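Local coordinates for MHC class I protein (Ginglymostoma cirratum, PDB 6LUP), which probably presents short peptides at the cell surface for recognition by T cells, as class I molecules of the major histocompatibility complex do, at residues Gly25-Asp29 with Gln30-Gln34; Ile76-Leu79 with Ser80-Asn84; Gly173-Glu176 with Leu177-Val180. All coordinates share one frame; numbering follows the deposited sequence.

Contact 1. Residues Gly25-Asp29 with Gln30-Gln34; sequences GYVDD and QQFVQ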
loop_
_atom_site.group_PDB
_atom_site.type_symbol
_atom_site.label_atom_id
_atom_site.label_comp_id
_atom_site.label_asym_id
_atom_site.label_seq_id
_atom_site.Cartn_x
_atom_site.Cartn_y
_atom_site.Cartn_z
ATOM N N GLY A 25 4.670 -8.255 -3.791
ATOM C CA GLY A 25 3.612 -9.252 -3.655
ATOM C C GLY A 25 2.941 -9.205 -2.297
ATOM O O GLY A 25 3.608 -9.030 -1.272
ATOM N N TYR A 26 1.620 -9.374 -2.298
ATOM C CA TYR A 26 0.814 -9.335 -1.080
ATOM C C TYR A 26 -0.065 -10.561 -0.930
ATOM O O TYR A 26 -0.730 -10.971 -1.877
ATOM C CB TYR A 26 -0.113 -8.120 -1.082
ATOM C CG TYR A 26 0.553 -6.802 -0.797
ATOM C CD1 TYR A 26 1.131 -6.059 -1.822
ATOM C CD2 TYR A 26 0.575 -6.276 0.493
ATOM C CE1 TYR A 26 1.737 -4.837 -1.566
ATOM C CE2 TYR A 26 1.175 -5.058 0.762
ATOM C CZ TYR A 26 1.756 -4.342 -0.272
ATOM O OH TYR A 26 2.355 -3.128 -0.015
ATOM N N VAL A 27 -0.064 -11.135 0.267
ATOM C CA VAL A 27 -1.142 -12.007 0.703
ATOM C C VAL A 27 -2.015 -11.153 1.617
ATOM O O VAL A 27 -1.540 -10.641 2.635
ATOM C CB VAL A 27 -0.623 -13.242 1.461
ATOM C CG1 VAL A 27 -1.790 -14.072 1.965
ATOM C CG2 VAL A 27 0.284 -14.080 0.566
ATOM N N ASP A 28 -3.281 -10.982 1.249
ATOM C CA ASP A 28 -4.170 -10.051 1.947
ATOM C C ASP A 28 -3.496 -8.678 2.017
ATOM O O ASP A 28 -3.096 -8.137 0.983
ATOM C CB ASP A 28 -4.547 -10.573 3.344
ATOM C CG ASP A 28 -5.359 -11.866 3.291
ATOM O OD1 ASP A 28 -6.265 -11.970 2.432
ATOM O OD2 ASP A 28 -5.099 -12.773 4.112
ATOM N N ASP A 29 -3.344 -8.129 3.220
ATOM C CA ASP A 29 -2.699 -6.827 3.394
ATOM C C ASP A 29 -1.206 -6.912 3.695
ATOM O O ASP A 29 -0.557 -5.890 3.911
ATOM C CB ASP A 29 -3.376 -6.040 4.515
ATOM C CG ASP A 29 -4.620 -5.318 4.061
ATOM O OD1 ASP A 29 -5.007 -5.431 2.876
ATOM O OD2 ASP A 29 -5.214 -4.627 4.909
ATOM N N GLN A 30 -0.659 -8.118 3.724
ATOM C CA GLN A 30 0.728 -8.303 4.133
ATOM C C GLN A 30 1.656 -8.501 2.934
ATOM O O GLN A 30 1.473 -9.434 2.141
ATOM C CB GLN A 30 0.826 -9.479 5.111
ATOM C CG GLN A 30 2.240 -9.930 5.441
ATOM C CD GLN A 30 2.255 -11.048 6.465
ATOM O OE1 GLN A 30 1.820 -10.870 7.599
ATOM N NE2 GLN A 30 2.762 -12.207 6.069
ATOM N N GLN A 31 2.646 -7.618 2.801
ATOM C CA GLN A 31 3.658 -7.779 1.765
ATOM C C GLN A 31 4.565 -8.947 2.120
ATOM O O GLN A 31 5.027 -9.053 3.256
ATOM C CB GLN A 31 4.491 -6.513 1.593
ATOM C CG GLN A 31 5.199 -6.461 0.250
ATOM C CD GLN A 31 6.392 -5.528 0.232
ATOM O OE1 GLN A 31 6.357 -4.448 0.810
ATOM N NE2 GLN A 31 7.456 -5.939 -0.453
ATOM N N PHE A 32 4.820 -9.825 1.157
ATOM C CA PHE A 32 5.628 -11.015 1.432
ATOM C C PHE A 32 6.831 -11.189 0.508
ATOM O O PHE A 32 7.794 -11.854 0.871
ATOM C CB PHE A 32 4.754 -12.281 1.496
ATOM C CG PHE A 32 4.316 -12.805 0.152
ATOM C CD1 PHE A 32 3.354 -12.136 -0.598
ATOM C CD2 PHE A 32 4.840 -14.001 -0.344
ATOM C CE1 PHE A 32 2.948 -12.625 -1.834
ATOM C CE2 PHE A 32 4.430 -14.500 -1.576
ATOM C CZ PHE A 32 3.485 -13.810 -2.323
ATOM N N VAL A 33 6.775 -10.590 -0.678
ATOM C CA VAL A 33 7.898 -10.628 -1.620
ATOM C C VAL A 33 8.172 -9.255 -2.237
ATOM O O VAL A 33 7.318 -8.360 -2.220
ATOM C CB VAL A 33 7.735 -11.700 -2.736
ATOM C CG1 VAL A 33 7.870 -13.107 -2.167
ATOM C CG2 VAL A 33 6.418 -11.543 -3.494
ATOM N N GLN A 34 9.379 -9.100 -2.770
ATOM C CA GLN A 34 9.806 -7.868 -3.416
ATOM C C GLN A 34 10.816 -8.217 -4.494
ATOM O O GLN A 34 11.591 -9.167 -4.350
ATOM C CB GLN A 34 10.430 -6.910 -2.392
ATOM C CG GLN A 34 10.788 -5.519 -2.921
ATOM C CD GLN A 34 12.180 -5.424 -3.547
ATOM O OE1 GLN A 34 13.013 -6.324 -3.412
ATOM N NE2 GLN A 34 12.432 -4.321 -4.245
#

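Contact 2. Residues Ile76-Leu79 with Ser80-Asn84; sequences IDIL and SKRTN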
loop_
_atom_site.group_PDB
_atom_site.type_symbol
_atom_site.label_atom_id
_atom_site.label_comp_id
_atom_site.label_asym_id
_atom_site.label_seq_id
_atom_site.Cartn_x
_atom_site.Cartn_y
_atom_site.Cartn_z
ATOM N N ILE A 76 7.259 1.749 -22.028
ATOM C CA ILE A 76 7.286 3.209 -21.863
ATOM C C ILE A 76 7.701 3.913 -23.154
ATOM O O ILE A 76 7.171 4.975 -23.473
ATOM C CB ILE A 76 8.121 3.700 -20.645
ATOM C CG1 ILE A 76 9.628 3.552 -20.890
ATOM C CG2 ILE A 76 7.682 2.995 -19.366
ATOM C CD1 ILE A 76 10.504 4.382 -19.970
ATOM N N ASP A 77 8.622 3.304 -23.902
ATOM C CA ASP A 77 9.032 3.837 -25.200
ATOM C C ASP A 77 7.952 3.645 -26.255
ATOM O O ASP A 77 7.716 4.535 -27.068
ATOM C CB ASP A 77 10.346 3.210 -25.674
ATOM C CG ASP A 77 11.546 3.695 -24.879
ATOM O OD1 ASP A 77 11.838 3.102 -23.817
ATOM O OD2 ASP A 77 12.203 4.666 -25.322
ATOM N N ILE A 78 7.299 2.486 -26.237
ATOM C CA ILE A 78 6.223 2.187 -27.185
ATOM C C ILE A 78 5.060 3.171 -27.038
ATOM O O ILE A 78 4.576 3.723 -28.030
ATOM C CB ILE A 78 5.727 0.724 -27.059
ATOM C CG1 ILE A 78 6.822 -0.253 -27.501
ATOM C CG2 ILE A 78 4.468 0.500 -27.891
ATOM C CD1 ILE A 78 6.582 -1.690 -27.088
ATOM N N LEU A 79 4.635 3.402 -25.799
ATOM C CA LEU A 79 3.479 4.251 -25.529
ATOM C C LEU A 79 3.765 5.744 -25.688
ATOM O O LEU A 79 2.860 6.520 -25.992
ATOM C CB LEU A 79 2.885 3.946 -24.151
ATOM C CG LEU A 79 2.206 2.580 -24.001
ATOM C CD1 LEU A 79 1.700 2.392 -22.581
ATOM C CD2 LEU A 79 1.072 2.387 -24.996
ATOM N N SER A 80 5.022 6.138 -25.487
ATOM C CA SER A 80 5.450 7.512 -25.745
ATOM C C SER A 80 5.296 7.840 -27.226
ATOM O O SER A 80 4.809 8.914 -27.582
ATOM C CB SER A 80 6.900 7.724 -25.308
ATOM O OG SER A 80 7.020 7.652 -23.900
ATOM N N LYS A 81 5.702 6.897 -28.074
ATOM C CA LYS A 81 5.561 7.027 -29.519
ATOM C C LYS A 81 4.088 7.094 -29.923
ATOM O O LYS A 81 3.715 7.884 -30.793
ATOM C CB LYS A 81 6.262 5.862 -30.228
ATOM C CG LYS A 81 6.404 6.045 -31.732
ATOM C CD LYS A 81 7.215 4.924 -32.366
ATOM C CE LYS A 81 7.304 5.099 -33.875
ATOM N NZ LYS A 81 7.979 3.943 -34.526
ATOM N N ARG A 82 3.262 6.275 -29.277
ATOM C CA ARG A 82 1.831 6.210 -29.570
ATOM C C ARG A 82 1.084 7.481 -29.176
ATOM O O ARG A 82 0.116 7.868 -29.832
ATOM C CB ARG A 82 1.193 5.010 -28.874
ATOM C CG ARG A 82 1.523 3.667 -29.498
ATOM C CD ARG A 82 0.592 2.601 -28.955
ATOM N NE ARG A 82 1.049 1.255 -29.280
ATOM C CZ ARG A 82 0.583 0.147 -28.710
ATOM N NH1 ARG A 82 -0.367 0.215 -27.783
ATOM N NH2 ARG A 82 1.064 -1.036 -29.074
ATOM N N THR A 83 1.535 8.119 -28.101
ATOM C CA THR A 83 0.901 9.334 -27.597
ATOM C C THR A 83 1.677 10.586 -28.012
ATOM O O THR A 83 1.404 11.686 -27.525
ATOM C CB THR A 83 0.756 9.294 -26.061
ATOM O OG1 THR A 83 2.004 8.913 -25.474
ATOM C CG2 THR A 83 -0.309 8.296 -25.648
ATOM N N ASN A 84 2.636 10.403 -28.921
ATOM C CA ASN A 84 3.527 11.473 -29.392
ATOM C C ASN A 84 4.192 12.254 -28.251
ATOM O O ASN A 84 4.416 13.461 -28.356
ATOM C CB ASN A 84 2.799 12.408 -30.373
ATOM C CG ASN A 84 2.497 11.743 -31.708
ATOM O OD1 ASN A 84 3.398 11.247 -32.390
ATOM N ND2 ASN A 84 1.225 11.739 -32.091
#

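Contact 3. Residues Gly173-Glu176 with Leu177-Val180; sequences GNVE and LRPV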
loop_
_atom_site.group_PDB
_atom_site.type_symbol
_atom_site.label_atom_id
_atom_site.label_comp_id
_atom_site.label_asym_id
_atom_site.label_seq_id
_atom_site.Cartn_x
_atom_site.Cartn_y
_atom_site.Cartn_z
ATOM N N GLY A 173 1.749 -19.496 6.105
ATOM C CA GLY A 173 1.832 -18.227 6.823
ATOM C C GLY A 173 0.673 -18.050 7.782
ATOM O O GLY A 173 0.398 -16.944 8.232
ATOM N N ASN A 174 0.013 -19.161 8.094
ATOM C CA ASN A 174 -1.190 -19.200 8.926
ATOM C C ASN A 174 -1.218 -18.229 10.105
ATOM O O ASN A 174 -2.066 -17.334 10.148
ATOM C CB ASN A 174 -1.440 -20.636 9.403
ATOM C CG ASN A 174 -2.707 -20.774 10.226
ATOM O OD1 ASN A 174 -2.746 -21.551 11.176
ATOM N ND2 ASN A 174 -3.749 -20.028 9.864
ATOM N N VAL A 175 -0.307 -18.404 11.059
ATOM C CA VAL A 175 -0.328 -17.571 12.267
ATOM C C VAL A 175 0.085 -16.135 11.951
ATOM O O VAL A 175 -0.495 -15.179 12.473
ATOM C CB VAL A 175 0.496 -18.172 13.437
ATOM C CG1 VAL A 175 1.976 -18.259 13.098
ATOM C CG2 VAL A 175 0.302 -17.355 14.702
ATOM N N GLU A 176 1.066 -16.000 11.064
ATOM C CA GLU A 176 1.575 -14.702 10.646
ATOM C C GLU A 176 0.514 -13.889 9.908
ATOM O O GLU A 176 0.579 -12.663 9.881
ATOM C CB GLU A 176 2.815 -14.871 9.764
ATOM C CG GLU A 176 4.025 -15.482 10.464
ATOM C CD GLU A 176 3.967 -17.004 10.582
ATOM O OE1 GLU A 176 4.818 -17.572 11.299
ATOM O OE2 GLU A 176 3.074 -17.639 9.972
ATOM N N LEU A 177 -0.463 -14.575 9.320
ATOM C CA LEU A 177 -1.509 -13.912 8.543
ATOM C C LEU A 177 -2.813 -13.678 9.308
ATOM O O LEU A 177 -3.789 -13.186 8.742
ATOM C CB LEU A 177 -1.773 -14.679 7.246
ATOM C CG LEU A 177 -0.650 -14.581 6.208
ATOM C CD1 LEU A 177 -0.707 -15.758 5.247
ATOM C CD2 LEU A 177 -0.693 -13.246 5.474
ATOM N N ARG A 178 -2.822 -14.020 10.592
ATOM C CA ARG A 178 -3.999 -13.813 11.430
ATOM C C ARG A 178 -4.237 -12.322 11.676
ATOM O O ARG A 178 -3.282 -11.541 11.745
ATOM C CB ARG A 178 -3.863 -14.560 12.760
ATOM C CG ARG A 178 -3.966 -16.068 12.624
ATOM C CD ARG A 178 -4.562 -16.698 13.870
ATOM N NE ARG A 178 -3.559 -17.234 14.790
ATOM C CZ ARG A 178 -3.305 -18.530 14.961
ATOM N NH1 ARG A 178 -3.972 -19.448 14.270
ATOM N NH2 ARG A 178 -2.383 -18.911 15.834
ATOM N N PRO A 179 -5.513 -11.914 11.790
ATOM C CA PRO A 179 -5.754 -10.534 12.198
ATOM C C PRO A 179 -5.223 -10.282 13.608
ATOM O O PRO A 179 -5.288 -11.172 14.462
ATOM C CB PRO A 179 -7.283 -10.413 12.164
ATOM C CG PRO A 179 -7.784 -11.813 12.274
ATOM C CD PRO A 179 -6.769 -12.649 11.555
ATOM N N VAL A 180 -4.662 -9.096 13.824
ATOM C CA VAL A 180 -4.273 -8.653 15.162
ATOM C C VAL A 180 -5.097 -7.428 15.555
ATOM O O VAL A 180 -5.225 -6.474 14.777
ATOM C CB VAL A 180 -2.746 -8.409 15.316
ATOM C CG1 VAL A 180 -2.181 -7.626 14.142
ATOM C CG2 VAL A 180 -2.430 -7.710 16.634
HETATM O O HOH W 1 -5.789 -19.076 12.143
HETATM O O HOH W 2 -0.650 -11.052 11.837
#

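Contact 1. Residues Gly25-Asp29 with Gln30-Gln34
Val-27 and Phe-32 meet across a beta hairpin of the peptide-platform sheet of the class I fold, strand 21-27 turning back into strand 30-36 through a type II' turn from Val-27 to Gln-30. The tight part lies on the face that carries Val-27 and Val-33. Here the Phe-32 ring is sandwiched: Val-27 CG2 sits over one face, 4.0 Å from the ring centroid, and Val-33 CG2 covers the opposite face above its centre. Phe-32 takes the crowded position between its backbone N and carbonyl carbon (chi1 77°), which brings the ring in beside Gly-25, with CD1 3.2 Å from Gly-25 O. That residue is where a classic beta bulge falls, with Phe-32 and Val-33 both set against Gly-25: Phe-32 N donates to Gly-25 O at 2.8 Å, and Gly-25 N donates to Val-33 O. Outside the hairpin, Tyr-169 and Leu-166 of helix 148-172 pack against Val-27, and Tyr-169 meets the Phe-32 ring as well.

The face with Tyr-26 and Gln-31 is only partly buried. Tyr-26 lays its ring across Gln-31, whose CB stands 4.1 Å from the ring centroid in a CH-pi contact; ring and amide planes are 49° apart. At the turn, also partly exposed, the carboxylates bond elsewhere in the chain, Asp-28 to Ser-4 N and His-3 ND1, Asp-29 to His-205 N. Gln-31 runs out extended along its own strand, and its NE2 also bonds an acidic side chain of the chain of another protein. Back in the hairpin, that NE2 donates to Val-33 O at 3.0 Å, reaching the oxygen from the face of the carbonyl opposite to Gly-25 N.

Contact 2. Residues Ile76-Leu79 with Ser80-Asn84
Ser-80 OG folds back onto Ile-76 O, one turn earlier, and donates to it at 2.7 Å. With the hydroxyl anti to its own carbonyl carbon (chi1 -68°), OG lies beside the backbone N, and both grip the same oxygen from opposite faces of the carbonyl plane; the amide bond is the longer, Ser-80 N to Ile-76 O at 3.2 Å. Leu-79 O is held in the same double fashion: Thr-83 OG1 donates at 2.6 Å and Thr-83 N at 3.0 Å, again from opposite faces. Thr-83 OG1 gets there by standing between backbone N and carbonyl carbon (chi1 49°).

These paired bonds belong to the C-terminal end of helix 55-82, the long alpha-1 helix that forms one wall of the peptide groove in the class I fold. Thr-83 is the first residue to leave helical backbone angles, so its hydroxyl and amide together tie the exit from the helix to the last full turn.

Arg-82 runs alongside Ile-78, both pointing the same way. Ile-78 CG2 lies over one face of the guanidinium, 3.8 Å from Arg-82 NE, while Leu-79 CD2 approaches Arg-82 NH1 at 3.8 Å. Farther out, NH1 bonds Thr-140 OG1 and Trp-136 O, two bonds that link helix 55-82 to helix 135-146 and probably restrict the guanidinium's rotation. Phe-120 and Trp-115 of the sheet below pack against Leu-79, whose side chain also touches an apolar side chain of the bound peptide; toward that peptide's backbone, Arg-82 NH2 has a long, weak ionic contact.

Contact 3. Residues Gly173-Glu176 with Leu177-Val180
The guanidinium of Arg-178 rests one face on Val-175: CB lies 3.7 Å above the plane, displaced toward the rim, and CG2 comes to 3.3 Å from Arg-178 NH2. At the guanidinium edge, in its plane, a water accepts from NH1 at 2.8 Å. The same water accepts from Asn-174 ND2, joining two groups whose planes stand 79° apart; their direct approach, Asn-174 OD1 to Arg-178 NH1, is 3.9 Å. Bends at chi2 and chi3 (-149° and -98°) curl the arginine back over Val-175. Asn-174 and Arg-178 both also touch a crystal neighbour, which may influence how they lie.

Beneath these exposed groups the backbone makes a type I turn from Val-175 to Arg-178, closed by Arg-178 N donating to Val-175 O at 3.2 Å. Within it, Leu-177 N reaches back to Asn-174 O and, weakly, to Gly-173 O. A second water spans the carbonyls of Glu-176 and Arg-178, donating to each. The buried side of the turn belongs to Leu-177, whose CD1 lies 3.4 Å from Gly-173 O and whose side chain also packs on Tyr-203.

Gly-173 is the first residue to leave helical angles after helix 148-172, and Val-180 leads on toward strand 183-189: this is the linker, characteristic of class I heavy chains, between the peptide-binding platform and the immunoglobulin C1-set domain.

Contacts 1 and 3 are neighbours, their centres 12 Å apart: Val-27 CG1 of the hairpin packs on Leu-177 CD2 of the linker at 3.8 Å, so the turn end of the hairpin abuts the linker to the immunoglobulin domain. Tyr-203 of that domain touches both, through Asp-28 and Leu-177. Contact 2 stands apart at the far end of the groove, about 17 Å from contact 1 and about 31 Å from contact 3 between nearest atoms, and on the opposite side of the chain's centre from contact 3. Contact 2 reaches the bound peptide, through Leu-79 and, weakly, Arg-82.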